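Side-chain contacts in importin-95 (Chaetomium thermophilum, PDB 4XRI), which serves as a flexible nuclear transport receptor of the importin-beta family, importing protein cargo into the nucleus and probably binding a small GTPase: residues M264-Y267 / M268-L272; K222-G225 / E226-Y229; P504-N507 / Q508-N512; Y531-L534 / S535-Q539; P789-E792 / S793-L797. The protein carries 2 engineered substitutions. All coordinates share one frame; numbering follows the deposited sequence.

Contact 1 of 5, residues M264-Y267 / M268-L272; sequences MRYY and MEKAL. With SO4 (sulfate ion), chain H.
A pi-type turn, i to i+5, early in helix 265-280 joins Tyr267 to Leu272. Tyr267 O takes two backbone N-H groups, Ala271 N at 2.8 Å and Leu272 N at 3.0 Å, which reach it from opposite faces of the carbonyl plane. With its CG turned beside the backbone N (chi1 -56°), Leu272 sends CD1 back along the helix, 4.0 Å from Tyr267 CB and also against Met264 SD. With an alanine in place of this leucine, CD1 is lost, which is likely to open a gap between that sulfur and the tyrosine CB. On the exposed side Arg265 and Glu269 run alongside each other, pointing the same way. Glu269 OE1 rests 3.4 Å from Arg265 CG, whereas the salt bridge from Arg265 NE to that same oxygen is long at 4.0 Å, with the two flat groups 66° apart. Lys270 CB lies over one face of the Tyr266 ring. A sulfate, probably from the crystallisation liquor, accepts Tyr266 N on its O2 at 3.1 Å. Helix 224-238 receives Tyr267, whose OH bonds to Asn228 OD1, and helix 243-260 packs against Met264, Met268 and Leu272; Phe324 of helix 324-340 covers both methionines.

Contact 2 of 5, residues K222-G225 / E226-Y229; sequences KHEG and ERNY
Arg227 curls back over the start of helix 224-238, its CB 3.4 Å from His223 O, the N-cap carbonyl that also accepts Arg227 N. CG leaves anti to the backbone N (chi1 -151°), CD packs against the Tyr267 hydroxyl of helix 265-280, and a bend at chi3 (-61°) turns the guanidinium towards the turn before the helix. NE bonds to Phe221 O. One face of the group lies over the backbone, with CZ 3.7 Å from Glu224 CA. NH1 sits 3.4 Å from Glu224 CG, and NH2 gives a weak bond at its edge to Lys222 O, 3.3 Å away. Glu226 reaches the cap residue itself: its OE2 accepts His223 ND1 at 3.3 Å, ring and carboxylate almost perpendicular at 86°. The Asn228 amide folds over the first turn, ND2 close to Glu224 CG, while its OD1 serves Tyr267. Glu224 OE2 remains 4.6 Å from Arg227 NH1, too far for a salt bridge. The arginine is thus spent mainly on main-chain oxygens ahead of the helix, and the carboxylate beside His223 would probably favour a positively charged imidazole.

Contact 3 of 5, residues P504-N507 / Q508-N512; sequences PHFN and QSVTN
Phe506 carries its CG anti to the backbone N (chi1 -173°), which turns the ring outward from the helix with one face towards Val510, whose CG2 stands beside its own backbone N. That methyl sits over the ring face as a CH-pi contact, with Val510 CG2 3.9 Å from the ring centroid and 22° off the normal. It is displaced towards the rim, so the closest ring atom is Phe506 CE1, at 3.6 Å from Val510 CG2. On another side of the helix a chi1 of -66° turns the Ser509 hydroxyl back to the preceding turn, where OG donates to His505 O at 2.9 Å from above the carbonyl plane. Ser509 N bonds to the same oxygen at 3.0 Å. Two residues on, Thr511 does likewise with Asn507 O: its OG1 (3.2 Å) and its N (2.9 Å) grip that oxygen from opposite faces of the carbonyl plane. At the helix start a water stands in for a direct turn bond, donating to Pro504 O at 2.8 Å and accepting Gln508 N. Phe506 meets Ala548 and Val549 of helix 546-567, Ser509 meets Phe537, and His505 meets Leu459 of helix 455-472. Hydroxyls folded onto carbonyls four residues back are common in alpha-helices; here Ser509 does so on a buried side and Thr511 on an exposed one, in a helix packed among others as in the stacked layers of a HEAT-repeat protein.

Contact 4 of 5, residues Y531-L534 / S535-Q539; sequences YEVL and SVFVQ
Ser535 N closes a helical turn on Tyr531 O at 2.9 Å, in the last turns of helix 524-539 of this HEAT-repeat protein. The serine OG is anti to its backbone N (chi1 173°) and does not fold back on the preceding carbonyls; it is Ser535 CB that meets Glu532 O, at 3.3 Å. This side of the helix faces Thr588 and Ala592 of helix 573-597, where Tyr531 also packs; its OH bonds to Arg559 of helix 546-567. Next comes Val536, which brings CG2 to 3.3 Å from Glu532 O while its N bonds to that same oxygen; its side chain meets Ala488 and Glu489 of helix 477-490. Phe537 carries the main side-chain contact. Its N bonds to Val533 O at 2.9 Å, and that carbonyl oxygen also lies in the ring plane, at the edge, with Phe537 CD1 3.3 Å away. A chi1 of -96°, well off the usual staggered value, sets the phenyl alongside Val533, both pointing the same way, with Val533 CG1 3.6 Å from Phe537 CE1. Beyond them Val533 reaches Cys481 and Leu513, and the ring reaches Leu502. Val538 repeats the valine pattern on the next carbonyl but one, CG2 lying 3.3 Å from Leu534 O beside the backbone bond to that atom. At the final residue of the helix, Gln539 N donates to Ser535 O at 2.9 Å.

Contact 5 of 5, residues P789-E792 / S793-L797; sequences PYVE and SIFAL
Tyr790 O receives Ile794 N in its carbonyl plane at 3.2 Å, and Val791 O and Glu792 O follow with Phe795 N and Ala796 N, so the chain winds up into helix 791-802. The same Tyr790 oxygen takes a second donor, Ser793 OG, at a short 2.5 Å. For this the hydroxyl occupies the crowded position between backbone N and carbonyl carbon (chi1 64°). Without the hydroxyl, as in an alanine, Tyr790 O is likely to lose its second donor, and Gln741 NE2 its weak partner. A water spans the first turn, giving to Pro789 O and taking Ser793 N at 2.8 Å. This turn opens one helix of the HEAT-repeat array, with helices 730-743 and 754-780 covering Tyr790. Val791 and Phe795 lie alongside each other on another face: Val791 CG1 meets the ring edge in plane, 3.5 Å from Phe795 CE1, while Phe795 CD1 is 3.3 Å from Val791 O. Phe835 meets the Phe795 ring edge-to-face.

In the fold
Each contact closes only a helical turn, so none nests in or crosses another; they follow in series along the chain. From the N terminus, contact 2 comes first, starting helix 224-238, and contact 1 comes next, near the start of helix 265-280. These two touch, their centres about 14 Å apart, tying one helix to the other. Contacts 3 and 4 form a second touching pair on the consecutive helices 503-516 and 524-539, centres about 11 Å apart, where Phe506 CE2 lies 3.5 Å from Phe537 O. Contact 5, starting helix 791-802, stands apart, its nearest atoms about 34 Å from contact 4. Contact 2 lies on the opposite side of the chain's centre from contacts 3 and 4.

Contact 1 of 5, residues M264-Y267 / M268-L272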
loop_
_atom_site.group_PDB
_atom_site.type_symbol
_atom_site.label_atom_id
_atom_site.label_comp_id
_atom_site.label_asym_id
_atom_site.label_seq_id
_atom_site.Cartn_x
_atom_site.Cartn_y
_atom_site.Cartn_z
ATOM N N MET A 264 23.661 14.673 8.014
ATOM C CA MET A 264 24.520 14.182 6.937
ATOM C C MET A 264 25.264 15.237 6.120
ATOM O O MET A 264 26.105 14.886 5.290
ATOM C CB MET A 264 23.690 13.324 5.982
ATOM C CG MET A 264 23.321 11.957 6.538
ATOM S SD MET A 264 24.775 10.978 6.968
ATOM C CE MET A 264 24.797 11.151 8.751
ATOM N N ARG A 265 24.962 16.512 6.347
ATOM C CA ARG A 265 25.534 17.588 5.534
ATOM C C ARG A 265 27.059 17.542 5.456
ATOM O O ARG A 265 27.629 17.502 4.366
ATOM C CB ARG A 265 25.101 18.951 6.070
ATOM C CG ARG A 265 25.574 20.119 5.217
ATOM C CD ARG A 265 24.908 21.409 5.649
ATOM N NE ARG A 265 24.412 22.171 4.508
ATOM C CZ ARG A 265 23.537 23.167 4.603
ATOM N NH1 ARG A 265 23.063 23.516 5.790
ATOM N NH2 ARG A 265 23.134 23.808 3.513
ATOM N N TYR A 266 27.710 17.543 6.616
ATOM C CA TYR A 266 29.168 17.521 6.685
ATOM C C TYR A 266 29.756 16.316 5.958
ATOM O O TYR A 266 30.675 16.454 5.151
ATOM C CB TYR A 266 29.632 17.523 8.145
ATOM C CG TYR A 266 31.108 17.231 8.331
ATOM C CD1 TYR A 266 32.057 18.238 8.212
ATOM C CD2 TYR A 266 31.548 15.948 8.639
ATOM C CE1 TYR A 266 33.405 17.976 8.389
ATOM C CE2 TYR A 266 32.894 15.676 8.814
ATOM C CZ TYR A 266 33.817 16.694 8.688
ATOM O OH TYR A 266 35.156 16.428 8.863
ATOM N N TYR A 267 29.212 15.138 6.244
ATOM C CA TYR A 267 29.729 13.892 5.688
ATOM C C TYR A 267 29.481 13.778 4.189
ATOM O O TYR A 267 30.316 13.250 3.453
ATOM C CB TYR A 267 29.109 12.703 6.416
ATOM C CG TYR A 267 29.319 12.766 7.910
ATOM C CD1 TYR A 267 30.542 12.425 8.472
ATOM C CD2 TYR A 267 28.301 13.183 8.759
ATOM C CE1 TYR A 267 30.745 12.487 9.835
ATOM C CE2 TYR A 267 28.494 13.248 10.125
ATOM C CZ TYR A 267 29.718 12.900 10.658
ATOM O OH TYR A 267 29.918 12.962 12.017
ATOM N N MET A 268 28.332 14.274 3.744
ATOM C CA MET A 268 27.998 14.282 2.323
ATOM C C MET A 268 29.047 15.057 1.534
ATOM O O MET A 268 29.617 14.546 0.570
ATOM C CB MET A 268 26.608 14.884 2.093
ATOM C CG MET A 268 26.250 15.059 0.628
ATOM S SD MET A 268 26.054 13.493 -0.244
ATOM C CE MET A 268 24.456 12.956 0.363
ATOM N N GLU A 269 29.298 16.290 1.962
ATOM C CA GLU A 269 30.315 17.132 1.346
ATOM C C GLU A 269 31.709 16.529 1.496
ATOM O O GLU A 269 32.522 16.589 0.573
ATOM C CB GLU A 269 30.285 18.537 1.957
ATOM C CG GLU A 269 29.081 19.362 1.542
ATOM C CD GLU A 269 28.830 20.544 2.462
ATOM O OE1 GLU A 269 27.653 20.939 2.605
ATOM O OE2 GLU A 269 29.800 21.075 3.043
ATOM N N LYS A 270 31.974 15.936 2.655
ATOM C CA LYS A 270 33.304 15.418 2.960
ATOM C C LYS A 270 33.662 14.160 2.167
ATOM O O LYS A 270 34.784 14.040 1.671
ATOM C CB LYS A 270 33.430 15.127 4.460
ATOM C CG LYS A 270 34.805 14.632 4.890
ATOM C CD LYS A 270 35.790 15.779 5.051
ATOM C CE LYS A 270 37.190 15.260 5.340
ATOM N NZ LYS A 270 37.209 14.303 6.482
ATOM N N ALA A 271 32.727 13.223 2.046
ATOM C CA ALA A 271 33.071 11.916 1.489
ATOM C C ALA A 271 31.951 11.215 0.720
ATOM O O ALA A 271 32.201 10.633 -0.337
ATOM C CB ALA A 271 33.563 11.008 2.604
ATOM N N LEU A 272 30.731 11.266 1.249
ATOM C CA LEU A 272 29.625 10.471 0.713
ATOM C C LEU A 272 29.355 10.749 -0.764
ATOM O O LEU A 272 29.063 9.828 -1.532
ATOM C CB LEU A 272 28.349 10.718 1.521
ATOM C CG LEU A 272 28.447 10.471 3.027
ATOM C CD1 LEU A 272 27.068 10.543 3.666
ATOM C CD2 LEU A 272 29.115 9.132 3.320
HETATM S S SO4 H . 26.898 20.323 9.447
HETATM O O1 SO4 H . 25.724 21.034 9.941
HETATM O O2 SO4 H . 26.525 18.952 9.122
HETATM O O3 SO4 H . 27.409 20.991 8.255
HETATM O O4 SO4 H . 27.927 20.311 10.479
#

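Contact 2 of 5, residues K222-G225 / E226-Y229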
loop_
_atom_site.group_PDB
_atom_site.type_symbol
_atom_site.label_atom_id
_atom_site.label_comp_id
_atom_site.label_asym_id
_atom_site.label_seq_id
_atom_site.Cartn_x
_atom_site.Cartn_y
_atom_site.Cartn_z
ATOM N N LYS A 222 23.117 11.504 18.000
ATOM C CA LYS A 222 23.004 12.846 18.563
ATOM C C LYS A 222 24.357 13.494 18.844
ATOM O O LYS A 222 24.490 14.715 18.777
ATOM C CB LYS A 222 22.180 12.816 19.851
ATOM C CG LYS A 222 20.898 12.012 19.752
ATOM C CD LYS A 222 19.933 12.392 20.861
ATOM C CE LYS A 222 18.926 11.287 21.115
ATOM N NZ LYS A 222 19.581 10.086 21.703
ATOM N N HIS A 223 25.357 12.677 19.156
ATOM C CA HIS A 223 26.648 13.196 19.592
ATOM C C HIS A 223 27.716 13.058 18.509
ATOM O O HIS A 223 27.819 12.024 17.849
ATOM C CB HIS A 223 27.083 12.490 20.876
ATOM C CG HIS A 223 26.002 12.408 21.907
ATOM N ND1 HIS A 223 25.422 11.219 22.290
ATOM C CD2 HIS A 223 25.374 13.376 22.623
ATOM C CE1 HIS A 223 24.497 11.451 23.202
ATOM N NE2 HIS A 223 24.448 12.754 23.421
ATOM N N GLU A 224 28.507 14.113 18.344
ATOM C CA GLU A 224 29.439 14.241 17.226
ATOM C C GLU A 224 30.552 13.195 17.236
ATOM O O GLU A 224 31.023 12.771 16.181
ATOM C CB GLU A 224 30.053 15.643 17.226
ATOM C CG GLU A 224 30.713 16.041 15.918
ATOM C CD GLU A 224 31.229 17.467 15.939
ATOM O OE1 GLU A 224 31.377 18.028 17.044
ATOM O OE2 GLU A 224 31.483 18.027 14.851
ATOM N N GLY A 225 30.970 12.784 18.431
ATOM C CA GLY A 225 32.039 11.810 18.576
ATOM C C GLY A 225 31.652 10.446 18.042
ATOM O O GLY A 225 32.350 9.881 17.200
ATOM N N GLU A 226 30.538 9.916 18.539
ATOM C CA GLU A 226 29.992 8.659 18.037
ATOM C C GLU A 226 29.713 8.750 16.545
ATOM O O GLU A 226 29.964 7.803 15.798
ATOM C CB GLU A 226 28.709 8.281 18.781
ATOM C CG GLU A 226 28.934 7.458 20.035
ATOM C CD GLU A 226 28.617 8.223 21.301
ATOM O OE1 GLU A 226 29.374 8.084 22.282
ATOM O OE2 GLU A 226 27.608 8.959 21.316
ATOM N N ARG A 227 29.193 9.899 16.124
ATOM C CA ARG A 227 28.850 10.135 14.729
ATOM C C ARG A 227 30.065 9.956 13.825
ATOM O O ARG A 227 30.052 9.135 12.908
ATOM C CB ARG A 227 28.266 11.539 14.553
ATOM C CG ARG A 227 27.275 11.649 13.413
ATOM C CD ARG A 227 26.874 13.090 13.135
ATOM N NE ARG A 227 26.217 13.737 14.266
ATOM C CZ ARG A 227 26.666 14.838 14.856
ATOM N NH1 ARG A 227 27.776 15.420 14.421
ATOM N NH2 ARG A 227 26.005 15.360 15.880
ATOM N N ASN A 228 31.119 10.719 14.099
ATOM C CA ASN A 228 32.349 10.651 13.316
ATOM C C ASN A 228 33.006 9.276 13.389
ATOM O O ASN A 228 33.575 8.798 12.407
ATOM C CB ASN A 228 33.332 11.725 13.787
ATOM C CG ASN A 228 32.853 13.129 13.473
ATOM O OD1 ASN A 228 32.461 13.427 12.343
ATOM N ND2 ASN A 228 32.873 13.999 14.475
ATOM N N TYR A 229 32.922 8.656 14.563
ATOM C CA TYR A 229 33.423 7.305 14.794
ATOM C C TYR A 229 32.827 6.333 13.781
ATOM O O TYR A 229 33.547 5.689 13.018
ATOM C CB TYR A 229 33.091 6.870 16.228
ATOM C CG TYR A 229 33.832 5.653 16.740
ATOM C CD1 TYR A 229 33.139 4.544 17.215
ATOM C CD2 TYR A 229 35.221 5.617 16.770
ATOM C CE1 TYR A 229 33.807 3.431 17.699
ATOM C CE2 TYR A 229 35.898 4.507 17.251
ATOM C CZ TYR A 229 35.186 3.418 17.712
ATOM O OH TYR A 229 35.859 2.316 18.188
#

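Contact 3 of 5, residues P504-N507 / Q508-N512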
loop_
_atom_site.group_PDB
_atom_site.type_symbol
_atom_site.label_atom_id
_atom_site.label_comp_id
_atom_site.label_asym_id
_atom_site.label_seq_id
_atom_site.Cartn_x
_atom_site.Cartn_y
_atom_site.Cartn_z
ATOM N N PRO A 504 -14.399 12.379 -32.234
ATOM C CA PRO A 504 -14.375 11.885 -33.615
ATOM C C PRO A 504 -13.556 10.603 -33.778
ATOM O O PRO A 504 -13.575 10.001 -34.852
ATOM C CB PRO A 504 -13.734 13.043 -34.390
ATOM C CG PRO A 504 -12.915 13.761 -33.384
ATOM C CD PRO A 504 -13.700 13.673 -32.112
ATOM N N HIS A 505 -12.847 10.195 -32.729
ATOM C CA HIS A 505 -12.075 8.956 -32.757
ATOM C C HIS A 505 -12.735 7.852 -31.938
ATOM O O HIS A 505 -12.256 6.718 -31.923
ATOM C CB HIS A 505 -10.658 9.188 -32.231
ATOM C CG HIS A 505 -9.883 10.213 -32.999
ATOM N ND1 HIS A 505 -9.589 11.457 -32.484
ATOM C CD2 HIS A 505 -9.337 10.177 -34.235
ATOM C CE1 HIS A 505 -8.896 12.145 -33.375
ATOM N NE2 HIS A 505 -8.730 11.392 -34.446
ATOM N N PHE A 506 -13.832 8.189 -31.263
ATOM C CA PHE A 506 -14.453 7.291 -30.292
ATOM C C PHE A 506 -14.882 5.949 -30.881
ATOM O O PHE A 506 -14.472 4.894 -30.392
ATOM C CB PHE A 506 -15.664 7.966 -29.645
ATOM C CG PHE A 506 -16.253 7.180 -28.509
ATOM C CD1 PHE A 506 -17.385 6.403 -28.695
ATOM C CD2 PHE A 506 -15.666 7.208 -27.256
ATOM C CE1 PHE A 506 -17.922 5.674 -27.650
ATOM C CE2 PHE A 506 -16.200 6.486 -26.207
ATOM C CZ PHE A 506 -17.328 5.717 -26.404
ATOM N N ASN A 507 -15.705 5.994 -31.924
ATOM C CA ASN A 507 -16.239 4.778 -32.535
ATOM C C ASN A 507 -15.148 3.839 -33.036
ATOM O O ASN A 507 -15.236 2.625 -32.855
ATOM C CB ASN A 507 -17.186 5.132 -33.682
ATOM C CG ASN A 507 -18.484 5.742 -33.193
ATOM O OD1 ASN A 507 -18.617 6.085 -32.016
ATOM N ND2 ASN A 507 -19.447 5.885 -34.092
ATOM N N GLN A 508 -14.123 4.409 -33.661
ATOM C CA GLN A 508 -12.997 3.624 -34.151
ATOM C C GLN A 508 -12.239 2.983 -32.991
ATOM O O GLN A 508 -11.846 1.817 -33.062
ATOM C CB GLN A 508 -12.056 4.497 -34.983
ATOM C CG GLN A 508 -10.856 3.750 -35.545
ATOM C CD GLN A 508 -11.254 2.637 -36.494
ATOM O OE1 GLN A 508 -11.681 2.889 -37.619
ATOM N NE2 GLN A 508 -11.120 1.396 -36.040
ATOM N N SER A 509 -12.037 3.756 -31.929
ATOM C CA SER A 509 -11.351 3.273 -30.736
ATOM C C SER A 509 -12.101 2.108 -30.099
ATOM O O SER A 509 -11.500 1.094 -29.749
ATOM C CB SER A 509 -11.180 4.406 -29.721
ATOM O OG SER A 509 -10.310 5.409 -30.216
ATOM N N VAL A 510 -13.412 2.266 -29.955
ATOM C CA VAL A 510 -14.273 1.214 -29.423
ATOM C C VAL A 510 -14.194 -0.033 -30.296
ATOM O O VAL A 510 -14.115 -1.156 -29.794
ATOM C CB VAL A 510 -15.742 1.686 -29.318
ATOM C CG1 VAL A 510 -16.671 0.510 -29.053
ATOM C CG2 VAL A 510 -15.878 2.746 -28.234
ATOM N N THR A 511 -14.200 0.180 -31.607
ATOM C CA THR A 511 -14.062 -0.901 -32.573
ATOM C C THR A 511 -12.742 -1.648 -32.397
ATOM O O THR A 511 -12.709 -2.881 -32.397
ATOM C CB THR A 511 -14.159 -0.367 -34.014
ATOM O OG1 THR A 511 -15.535 -0.148 -34.353
ATOM C CG2 THR A 511 -13.558 -1.353 -34.992
ATOM N N ASN A 512 -11.656 -0.897 -32.234
ATOM C CA ASN A 512 -10.336 -1.493 -32.045
ATOM C C ASN A 512 -10.241 -2.309 -30.759
ATOM O O ASN A 512 -9.693 -3.413 -30.748
ATOM C CB ASN A 512 -9.254 -0.411 -32.044
ATOM C CG ASN A 512 -9.040 0.200 -33.417
ATOM O OD1 ASN A 512 -9.453 -0.366 -34.432
ATOM N ND2 ASN A 512 -8.388 1.358 -33.454
HETATM O O HOH W 1 -14.042 7.202 -34.706
#

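Contact 4 of 5, residues Y531-L534 / S535-Q539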
loop_
_atom_site.group_PDB
_atom_site.type_symbol
_atom_site.label_atom_id
_atom_site.label_comp_id
_atom_site.label_asym_id
_atom_site.label_seq_id
_atom_site.Cartn_x
_atom_site.Cartn_y
_atom_site.Cartn_z
ATOM N N TYR A 531 -9.825 -4.109 -22.007
ATOM C CA TYR A 531 -11.156 -3.895 -21.450
ATOM C C TYR A 531 -11.148 -2.696 -20.511
ATOM O O TYR A 531 -12.093 -1.908 -20.491
ATOM C CB TYR A 531 -11.650 -5.144 -20.713
ATOM C CG TYR A 531 -12.432 -6.114 -21.577
ATOM C CD1 TYR A 531 -13.450 -5.671 -22.416
ATOM C CD2 TYR A 531 -12.149 -7.473 -21.555
ATOM C CE1 TYR A 531 -14.164 -6.558 -23.204
ATOM C CE2 TYR A 531 -12.858 -8.364 -22.334
ATOM C CZ TYR A 531 -13.863 -7.903 -23.157
ATOM O OH TYR A 531 -14.567 -8.789 -23.940
ATOM N N GLU A 532 -10.073 -2.561 -19.739
ATOM C CA GLU A 532 -9.920 -1.421 -18.840
ATOM C C GLU A 532 -9.888 -0.117 -19.630
ATOM O O GLU A 532 -10.492 0.875 -19.228
ATOM C CB GLU A 532 -8.653 -1.553 -17.995
ATOM C CG GLU A 532 -8.601 -0.579 -16.831
ATOM C CD GLU A 532 -7.261 -0.578 -16.116
ATOM O OE1 GLU A 532 -6.296 -1.188 -16.630
ATOM O OE2 GLU A 532 -7.174 0.039 -15.034
ATOM N N VAL A 533 -9.184 -0.137 -20.758
ATOM C CA VAL A 533 -9.122 1.009 -21.658
ATOM C C VAL A 533 -10.515 1.388 -22.136
ATOM O O VAL A 533 -10.911 2.554 -22.083
ATOM C CB VAL A 533 -8.232 0.721 -22.885
ATOM C CG1 VAL A 533 -8.221 1.923 -23.817
ATOM C CG2 VAL A 533 -6.827 0.372 -22.445
ATOM N N LEU A 534 -11.252 0.386 -22.601
ATOM C CA LEU A 534 -12.612 0.575 -23.083
ATOM C C LEU A 534 -13.500 1.196 -22.009
ATOM O O LEU A 534 -14.313 2.077 -22.294
ATOM C CB LEU A 534 -13.195 -0.760 -23.549
ATOM C CG LEU A 534 -14.605 -0.721 -24.140
ATOM C CD1 LEU A 534 -14.694 0.348 -25.219
ATOM C CD2 LEU A 534 -14.990 -2.082 -24.694
ATOM N N SER A 535 -13.333 0.731 -20.777
ATOM C CA SER A 535 -14.072 1.273 -19.645
ATOM C C SER A 535 -13.814 2.771 -19.482
ATOM O O SER A 535 -14.747 3.553 -19.311
ATOM C CB SER A 535 -13.699 0.533 -18.358
ATOM O OG SER A 535 -14.293 1.154 -17.231
ATOM N N VAL A 536 -12.544 3.156 -19.538
ATOM C CA VAL A 536 -12.133 4.540 -19.325
ATOM C C VAL A 536 -12.576 5.442 -20.477
ATOM O O VAL A 536 -12.939 6.601 -20.266
ATOM C CB VAL A 536 -10.601 4.636 -19.142
ATOM C CG1 VAL A 536 -10.145 6.084 -19.091
ATOM C CG2 VAL A 536 -10.177 3.897 -17.882
ATOM N N PHE A 537 -12.556 4.903 -21.692
ATOM C CA PHE A 537 -13.068 5.629 -22.852
ATOM C C PHE A 537 -14.552 5.941 -22.680
ATOM O O PHE A 537 -15.009 7.036 -23.008
ATOM C CB PHE A 537 -12.845 4.827 -24.138
ATOM C CG PHE A 537 -11.595 5.209 -24.882
ATOM C CD1 PHE A 537 -10.354 4.765 -24.457
ATOM C CD2 PHE A 537 -11.665 6.004 -26.012
ATOM C CE1 PHE A 537 -9.206 5.114 -25.143
ATOM C CE2 PHE A 537 -10.525 6.353 -26.703
ATOM C CZ PHE A 537 -9.292 5.909 -26.267
ATOM N N VAL A 538 -15.294 4.972 -22.154
ATOM C CA VAL A 538 -16.723 5.136 -21.913
ATOM C C VAL A 538 -16.988 6.169 -20.829
ATOM O O VAL A 538 -17.823 7.059 -21.001
ATOM C CB VAL A 538 -17.385 3.803 -21.507
ATOM C CG1 VAL A 538 -18.777 4.047 -20.942
ATOM C CG2 VAL A 538 -17.444 2.864 -22.694
ATOM N N GLN A 539 -16.275 6.038 -19.713
ATOM C CA GLN A 539 -16.417 6.957 -18.585
ATOM C C GLN A 539 -16.270 8.416 -19.014
ATOM O O GLN A 539 -17.001 9.287 -18.543
ATOM C CB GLN A 539 -15.388 6.639 -17.494
ATOM C CG GLN A 539 -15.573 5.296 -16.810
ATOM C CD GLN A 539 -14.488 5.015 -15.788
ATOM O OE1 GLN A 539 -13.743 5.913 -15.394
ATOM N NE2 GLN A 539 -14.386 3.762 -15.359
#

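Contact 5 of 5, residues P789-E792 / S793-L797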
loop_
_atom_site.group_PDB
_atom_site.type_symbol
_atom_site.label_atom_id
_atom_site.label_comp_id
_atom_site.label_asym_id
_atom_site.label_seq_id
_atom_site.Cartn_x
_atom_site.Cartn_y
_atom_site.Cartn_z
ATOM N N PRO A 789 -34.047 12.366 24.040
ATOM C CA PRO A 789 -33.126 11.816 25.047
ATOM C C PRO A 789 -31.705 11.513 24.556
ATOM O O PRO A 789 -30.818 11.308 25.386
ATOM C CB PRO A 789 -33.821 10.513 25.472
ATOM C CG PRO A 789 -35.254 10.761 25.225
ATOM C CD PRO A 789 -35.293 11.578 23.975
ATOM N N TYR A 790 -31.489 11.486 23.246
ATOM C CA TYR A 790 -30.192 11.091 22.703
ATOM C C TYR A 790 -29.360 12.281 22.245
ATOM O O TYR A 790 -28.195 12.128 21.878
ATOM C CB TYR A 790 -30.384 10.122 21.539
ATOM C CG TYR A 790 -31.153 8.880 21.920
ATOM C CD1 TYR A 790 -30.598 7.937 22.773
ATOM C CD2 TYR A 790 -32.434 8.652 21.432
ATOM C CE1 TYR A 790 -31.293 6.800 23.132
ATOM C CE2 TYR A 790 -33.138 7.513 21.784
ATOM C CZ TYR A 790 -32.561 6.592 22.633
ATOM O OH TYR A 790 -33.256 5.459 22.986
ATOM N N VAL A 791 -29.965 13.462 22.276
ATOM C CA VAL A 791 -29.324 14.677 21.785
ATOM C C VAL A 791 -28.049 15.011 22.560
ATOM O O VAL A 791 -27.056 15.443 21.975
ATOM C CB VAL A 791 -30.299 15.871 21.848
ATOM C CG1 VAL A 791 -29.595 17.170 21.505
ATOM C CG2 VAL A 791 -31.466 15.637 20.902
ATOM N N GLU A 792 -28.075 14.795 23.871
ATOM C CA GLU A 792 -26.911 15.081 24.707
ATOM C C GLU A 792 -25.702 14.243 24.297
ATOM O O GLU A 792 -24.576 14.739 24.260
ATOM C CB GLU A 792 -27.230 14.843 26.185
ATOM C CG GLU A 792 -26.046 15.100 27.109
ATOM C CD GLU A 792 -26.432 15.123 28.576
ATOM O OE1 GLU A 792 -27.604 14.826 28.891
ATOM O OE2 GLU A 792 -25.563 15.446 29.414
ATOM N N SER A 793 -25.942 12.974 23.985
ATOM C CA SER A 793 -24.871 12.076 23.567
ATOM C C SER A 793 -24.314 12.481 22.207
ATOM O O SER A 793 -23.150 12.226 21.901
ATOM C CB SER A 793 -25.370 10.632 23.517
ATOM O OG SER A 793 -26.373 10.477 22.529
ATOM N N ILE A 794 -25.148 13.115 21.389
ATOM C CA ILE A 794 -24.709 13.587 20.082
ATOM C C ILE A 794 -23.742 14.758 20.237
ATOM O O ILE A 794 -22.696 14.800 19.589
ATOM C CB ILE A 794 -25.896 14.017 19.203
ATOM C CG1 ILE A 794 -26.845 12.839 18.973
ATOM C CG2 ILE A 794 -25.401 14.564 17.872
ATOM C CD1 ILE A 794 -28.041 13.182 18.111
ATOM N N PHE A 795 -24.100 15.704 21.101
ATOM C CA PHE A 795 -23.228 16.834 21.405
ATOM C C PHE A 795 -21.910 16.364 22.007
ATOM O O PHE A 795 -20.849 16.922 21.719
ATOM C CB PHE A 795 -23.913 17.808 22.365
ATOM C CG PHE A 795 -24.833 18.784 21.689
ATOM C CD1 PHE A 795 -26.202 18.576 21.679
ATOM C CD2 PHE A 795 -24.327 19.912 21.067
ATOM C CE1 PHE A 795 -27.048 19.476 21.061
ATOM C CE2 PHE A 795 -25.169 20.814 20.447
ATOM C CZ PHE A 795 -26.531 20.595 20.443
ATOM N N ALA A 796 -21.992 15.336 22.846
ATOM C CA ALA A 796 -20.818 14.764 23.496
ATOM C C ALA A 796 -19.799 14.295 22.464
ATOM O O ALA A 796 -18.608 14.585 22.574
ATOM C CB ALA A 796 -21.221 13.613 24.405
ATOM N N LEU A 797 -20.282 13.574 21.457
ATOM C CA LEU A 797 -19.426 13.093 20.381
ATOM C C LEU A 797 -18.876 14.245 19.549
ATOM O O LEU A 797 -17.697 14.256 19.199
ATOM C CB LEU A 797 -20.192 12.121 19.486
ATOM C CG LEU A 797 -19.471 11.667 18.217
ATOM C CD1 LEU A 797 -18.115 11.057 18.546
ATOM C CD2 LEU A 797 -20.333 10.674 17.483
HETATM O O HOH W 2 -27.884 11.518 25.396
#